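Local structure of McyG protein (Microcystis aeruginosa PCC 7806, 4R0M) at residues Y447-G461 / V499-I513. The protein probably activates phenylalanine or a related substrate as its adenylate and passes it to a peptidyl carrier domain during microcystin assembly. Sequence-based numbering, arbitrary orientation.
Sequences YFAHELETTIEELEG and VVRKIRSHVTQKFGI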
# COMPACT_ATOMS: atom_id res chain seq x y z
N TYR A 447 15.67 -17.28 -9.33
CA TYR A 447 15.87 -15.88 -9.70
C TYR A 447 14.82 -15.02 -9.00
O TYR A 447 13.73 -15.50 -8.67
CB TYR A 447 15.80 -15.70 -11.22
CG TYR A 447 16.96 -16.35 -11.95
CD1 TYR A 447 18.14 -15.65 -12.19
CD2 TYR A 447 16.87 -17.67 -12.41
CE1 TYR A 447 19.20 -16.24 -12.86
CE2 TYR A 447 17.92 -18.26 -13.08
CZ TYR A 447 19.09 -17.54 -13.30
OH TYR A 447 20.13 -18.14 -13.97
N PHE A 448 15.15 -13.75 -8.79
CA PHE A 448 14.29 -12.87 -8.00
C PHE A 448 13.88 -11.62 -8.78
O PHE A 448 14.73 -10.86 -9.26
CB PHE A 448 14.97 -12.51 -6.67
CG PHE A 448 15.43 -13.71 -5.89
CD1 PHE A 448 14.54 -14.43 -5.09
CD2 PHE A 448 16.75 -14.15 -5.98
CE1 PHE A 448 14.96 -15.54 -4.39
CE2 PHE A 448 17.17 -15.27 -5.28
CZ PHE A 448 16.28 -15.96 -4.48
N ALA A 449 12.57 -11.44 -8.90
CA ALA A 449 11.96 -10.43 -9.77
C ALA A 449 12.46 -9.00 -9.53
O ALA A 449 12.72 -8.26 -10.48
CB ALA A 449 10.45 -10.48 -9.66
N HIS A 450 12.60 -8.62 -8.25
CA HIS A 450 13.01 -7.26 -7.89
C HIS A 450 14.39 -6.90 -8.40
O HIS A 450 14.59 -5.78 -8.88
CB HIS A 450 12.89 -7.03 -6.38
CG HIS A 450 14.02 -7.63 -5.57
ND1 HIS A 450 14.08 -8.93 -5.25
CD2 HIS A 450 15.16 -7.04 -5.01
CE1 HIS A 450 15.19 -9.17 -4.53
NE2 HIS A 450 15.85 -8.01 -4.38
N GLU A 451 15.33 -7.84 -8.31
CA GLU A 451 16.68 -7.66 -8.84
C GLU A 451 16.63 -7.40 -10.34
O GLU A 451 17.22 -6.44 -10.84
CB GLU A 451 17.54 -8.90 -8.59
CG GLU A 451 18.10 -9.03 -7.18
CD GLU A 451 18.99 -10.24 -7.04
OE1 GLU A 451 19.98 -10.36 -7.80
OE2 GLU A 451 18.70 -11.10 -6.18
N LEU A 452 15.91 -8.27 -11.05
CA LEU A 452 15.72 -8.14 -12.49
C LEU A 452 15.12 -6.79 -12.84
O LEU A 452 15.66 -6.06 -13.67
CB LEU A 452 14.84 -9.28 -13.03
CG LEU A 452 15.44 -10.69 -13.00
CD1 LEU A 452 14.34 -11.74 -12.96
CD2 LEU A 452 16.38 -10.91 -14.19
N GLU A 453 14.02 -6.45 -12.16
CA GLU A 453 13.33 -5.18 -12.35
C GLU A 453 14.22 -3.97 -12.07
O GLU A 453 14.22 -3.02 -12.85
CB GLU A 453 12.06 -5.12 -11.49
CG GLU A 453 10.90 -5.93 -12.06
CD GLU A 453 9.96 -6.46 -11.00
OE1 GLU A 453 9.88 -5.86 -9.90
OE2 GLU A 453 9.29 -7.48 -11.26
N THR A 454 14.98 -4.02 -10.98
CA THR A 454 15.92 -2.94 -10.64
C THR A 454 16.97 -2.79 -11.74
O THR A 454 17.25 -1.67 -12.18
CB THR A 454 16.61 -3.18 -9.28
OG1 THR A 454 15.62 -3.41 -8.27
CG2 THR A 454 17.45 -1.97 -8.87
N THR A 455 17.52 -3.92 -12.18
CA THR A 455 18.53 -3.94 -13.24
C THR A 455 17.98 -3.33 -14.54
O THR A 455 18.66 -2.53 -15.18
CB THR A 455 19.03 -5.37 -13.50
OG1 THR A 455 19.42 -5.98 -12.26
CG2 THR A 455 20.23 -5.37 -14.44
N ILE A 456 16.75 -3.70 -14.89
CA ILE A 456 16.06 -3.15 -16.06
C ILE A 456 15.88 -1.64 -15.91
O ILE A 456 16.11 -0.88 -16.86
CB ILE A 456 14.69 -3.82 -16.28
CG1 ILE A 456 14.85 -5.31 -16.58
CG2 ILE A 456 13.92 -3.14 -17.41
CD1 ILE A 456 13.67 -6.15 -16.16
N GLU A 457 15.48 -1.20 -14.72
CA GLU A 457 15.15 0.20 -14.47
C GLU A 457 16.35 1.14 -14.42
O GLU A 457 16.19 2.36 -14.42
CB GLU A 457 14.25 0.34 -13.23
CG GLU A 457 12.84 -0.17 -13.47
CD GLU A 457 11.90 0.02 -12.28
OE1 GLU A 457 12.39 0.20 -11.15
OE2 GLU A 457 10.67 -0.02 -12.50
N GLU A 458 17.56 0.58 -14.39
CA GLU A 458 18.79 1.35 -14.51
C GLU A 458 18.95 1.93 -15.92
O GLU A 458 19.58 2.98 -16.10
CB GLU A 458 20.02 0.49 -14.20
CG GLU A 458 20.14 0.02 -12.76
CD GLU A 458 21.19 -1.06 -12.58
OE1 GLU A 458 21.98 -1.30 -13.52
OE2 GLU A 458 21.22 -1.68 -11.50
N LEU A 459 18.38 1.25 -16.90
CA LEU A 459 18.54 1.61 -18.31
C LEU A 459 17.79 2.87 -18.72
O LEU A 459 16.65 3.10 -18.30
CB LEU A 459 18.12 0.46 -19.22
CG LEU A 459 18.95 -0.83 -19.19
CD1 LEU A 459 18.14 -1.98 -19.77
CD2 LEU A 459 20.27 -0.65 -19.94
N GLU A 460 18.45 3.69 -19.54
CA GLU A 460 17.85 4.85 -20.17
C GLU A 460 16.70 4.41 -21.08
O GLU A 460 16.85 3.49 -21.88
CB GLU A 460 18.91 5.62 -20.96
CG GLU A 460 18.38 6.76 -21.83
CD GLU A 460 17.76 7.88 -21.03
OE1 GLU A 460 18.49 8.54 -20.26
OE2 GLU A 460 16.53 8.11 -21.17
N GLY A 461 15.55 5.07 -20.94
CA GLY A 461 14.38 4.76 -21.75
C GLY A 461 13.34 3.89 -21.06
O GLY A 461 12.25 3.68 -21.59
N VAL A 499 14.88 0.28 -26.96
CA VAL A 499 15.10 -0.14 -25.57
C VAL A 499 14.81 -1.62 -25.34
O VAL A 499 15.39 -2.22 -24.43
CB VAL A 499 14.34 0.74 -24.55
CG1 VAL A 499 14.94 2.14 -24.49
CG2 VAL A 499 12.85 0.81 -24.88
N VAL A 500 13.93 -2.21 -26.15
CA VAL A 500 13.63 -3.64 -26.09
C VAL A 500 14.91 -4.46 -26.23
O VAL A 500 15.20 -5.33 -25.40
CB VAL A 500 12.61 -4.06 -27.18
CG1 VAL A 500 12.43 -5.58 -27.20
CG2 VAL A 500 11.27 -3.37 -26.96
N ARG A 501 15.67 -4.17 -27.28
CA ARG A 501 16.96 -4.80 -27.52
C ARG A 501 17.93 -4.51 -26.38
O ARG A 501 18.65 -5.40 -25.92
CB ARG A 501 17.55 -4.31 -28.85
CG ARG A 501 18.55 -5.26 -29.48
CD ARG A 501 19.24 -4.65 -30.70
NE ARG A 501 18.34 -4.45 -31.84
CZ ARG A 501 17.97 -5.41 -32.69
NH1 ARG A 501 18.39 -6.66 -32.53
NH2 ARG A 501 17.16 -5.13 -33.70
N LYS A 502 17.93 -3.27 -25.91
CA LYS A 502 18.79 -2.82 -24.83
C LYS A 502 18.47 -3.51 -23.50
O LYS A 502 19.37 -3.73 -22.69
CB LYS A 502 18.67 -1.30 -24.67
CG LYS A 502 19.96 -0.61 -24.25
CD LYS A 502 19.96 0.86 -24.64
CE LYS A 502 20.13 1.04 -26.15
NZ LYS A 502 19.89 2.45 -26.58
N ILE A 503 17.21 -3.87 -23.30
CA ILE A 503 16.77 -4.58 -22.10
C ILE A 503 17.27 -6.03 -22.10
O ILE A 503 17.85 -6.50 -21.12
CB ILE A 503 15.23 -4.52 -21.90
CG1 ILE A 503 14.81 -3.10 -21.52
CG2 ILE A 503 14.77 -5.49 -20.82
CD1 ILE A 503 13.34 -2.80 -21.73
N ARG A 504 17.06 -6.73 -23.22
CA ARG A 504 17.46 -8.13 -23.35
C ARG A 504 18.95 -8.35 -23.09
O ARG A 504 19.32 -9.25 -22.33
CB ARG A 504 17.08 -8.68 -24.73
CG ARG A 504 16.96 -10.20 -24.78
CD ARG A 504 16.75 -10.73 -26.19
NE ARG A 504 15.72 -10.00 -26.94
CZ ARG A 504 14.41 -10.22 -26.84
NH1 ARG A 504 13.93 -11.15 -26.03
NH2 ARG A 504 13.57 -9.50 -27.57
N SER A 505 19.79 -7.53 -23.72
CA SER A 505 21.24 -7.66 -23.57
C SER A 505 21.72 -7.35 -22.15
O SER A 505 22.50 -8.10 -21.57
CB SER A 505 21.99 -6.80 -24.59
OG SER A 505 21.63 -5.43 -24.46
N HIS A 506 21.22 -6.25 -21.58
CA HIS A 506 21.57 -5.84 -20.22
C HIS A 506 21.22 -6.88 -19.19
O HIS A 506 21.97 -7.09 -18.24
CB HIS A 506 20.93 -4.50 -19.87
CG HIS A 506 21.58 -3.80 -18.71
ND1 HIS A 506 21.03 -3.76 -17.48
CD2 HIS A 506 22.78 -3.09 -18.62
CE1 HIS A 506 21.83 -3.06 -16.65
NE2 HIS A 506 22.90 -2.65 -17.35
N VAL A 507 20.08 -7.55 -19.38
CA VAL A 507 19.66 -8.64 -18.49
C VAL A 507 20.56 -9.88 -18.63
O VAL A 507 20.89 -10.52 -17.63
CB VAL A 507 18.16 -9.01 -18.70
CG1 VAL A 507 17.80 -10.30 -17.97
CG2 VAL A 507 17.27 -7.87 -18.21
N THR A 508 20.95 -10.21 -19.86
CA THR A 508 21.83 -11.37 -20.11
C THR A 508 23.22 -11.14 -19.53
O THR A 508 23.79 -12.04 -18.90
CB THR A 508 21.97 -11.72 -21.61
OG1 THR A 508 22.44 -10.58 -22.34
CG2 THR A 508 20.66 -12.16 -22.18
N GLN A 509 23.76 -9.94 -19.74
CA GLN A 509 25.09 -9.57 -19.27
C GLN A 509 25.24 -9.71 -17.75
O GLN A 509 26.30 -10.09 -17.26
CB GLN A 509 25.45 -8.14 -19.69
CG GLN A 509 25.63 -7.93 -21.19
CD GLN A 509 26.83 -8.66 -21.78
OE1 GLN A 509 27.79 -8.99 -21.07
NE2 GLN A 509 26.79 -8.91 -23.08
N LYS A 510 24.17 -9.40 -17.02
CA LYS A 510 24.21 -9.38 -15.55
C LYS A 510 23.76 -10.68 -14.90
O LYS A 510 24.27 -11.04 -13.84
CB LYS A 510 23.40 -8.20 -15.00
CG LYS A 510 23.84 -6.82 -15.48
CD LYS A 510 25.17 -6.38 -14.89
CE LYS A 510 25.58 -5.01 -15.41
NZ LYS A 510 26.91 -4.58 -14.89
N PHE A 511 22.83 -11.38 -15.53
CA PHE A 511 22.21 -12.57 -14.93
C PHE A 511 22.56 -13.90 -15.60
O PHE A 511 22.47 -14.95 -14.97
CB PHE A 511 20.69 -12.40 -14.84
CG PHE A 511 20.25 -11.36 -13.85
CD1 PHE A 511 20.02 -11.71 -12.52
CD2 PHE A 511 20.07 -10.04 -14.24
CE1 PHE A 511 19.62 -10.75 -11.60
CE2 PHE A 511 19.66 -9.08 -13.32
CZ PHE A 511 19.44 -9.44 -12.00
N GLY A 512 22.96 -13.85 -16.87
CA GLY A 512 23.30 -15.06 -17.62
C GLY A 512 22.10 -15.73 -18.28
O GLY A 512 22.26 -16.70 -19.02
N ILE A 513 20.91 -15.21 -18.01
CA ILE A 513 19.69 -15.66 -18.67
C ILE A 513 19.03 -14.48 -19.39
O ILE A 513 19.29 -13.32 -19.07
CB ILE A 513 18.68 -16.30 -17.69
CG1 ILE A 513 18.38 -15.36 -16.51
CG2 ILE A 513 19.20 -17.65 -17.21
CD1 ILE A 513 17.09 -15.67 -15.79
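Leu-452 sets its CD2 methyl squarely over the ring of Phe-511, 3.7 Å from the centroid, a CH-pi contact at the centre of the face. The rim of the same ring meets helix 449-457: Thr-455 OG1 lies near the ring plane, 3.3 Å from Phe-511 CE2, and Glu-451 OE1 approaches Phe-511 CE1. The Thr-455 hydroxyl is spent within its own helix, giving its proton to the Glu-451 carbonyl from above the carbonyl plane, opposite the face used by Thr-455 N. With CG2 anti to the backbone N, Thr-455 also turns its methyl to the imidazole of His-506, 3.5 Å from ND1. Leu-459 CD2 covers one face of that imidazole, displaced toward the rim, while Glu-458 OE1 comes to its edge, the carboxylate turned 80° to the ring.

These helices, running at 127° to each other with axes 9.8 Å apart, belong to the small C-terminal subdomain of an ANL-family adenylation domain. Ile-456 CG1 and Val-507 CG2 meet, and both side chains also rest on Ile-484, so that the two helices pack on strand 479-486.

Beyond helix 499-511, Gly-512 takes a positive phi and the chain turns back, bringing Ile-513 to Tyr-447. Ile-513 CG1 sits between the backbone N and the carbonyl carbon (chi1 54°), and CD1 lies over the middle of the Tyr-447 ring face, 3.5 Å from its centroid, a CH-pi contact, while CG2 reaches Tyr-447 OH at 3.4 Å. Tyr-447 CD1 also comes within 4.4 Å of Phe-511 CD1. Replacing Tyr-447 with alanine would probably leave Ile-513 CD1 without the aromatic face it packs on and open a gap beside Phe-511. At the far end, Val-499 CG1 packs against Gly-461 CA, which carries no side chain.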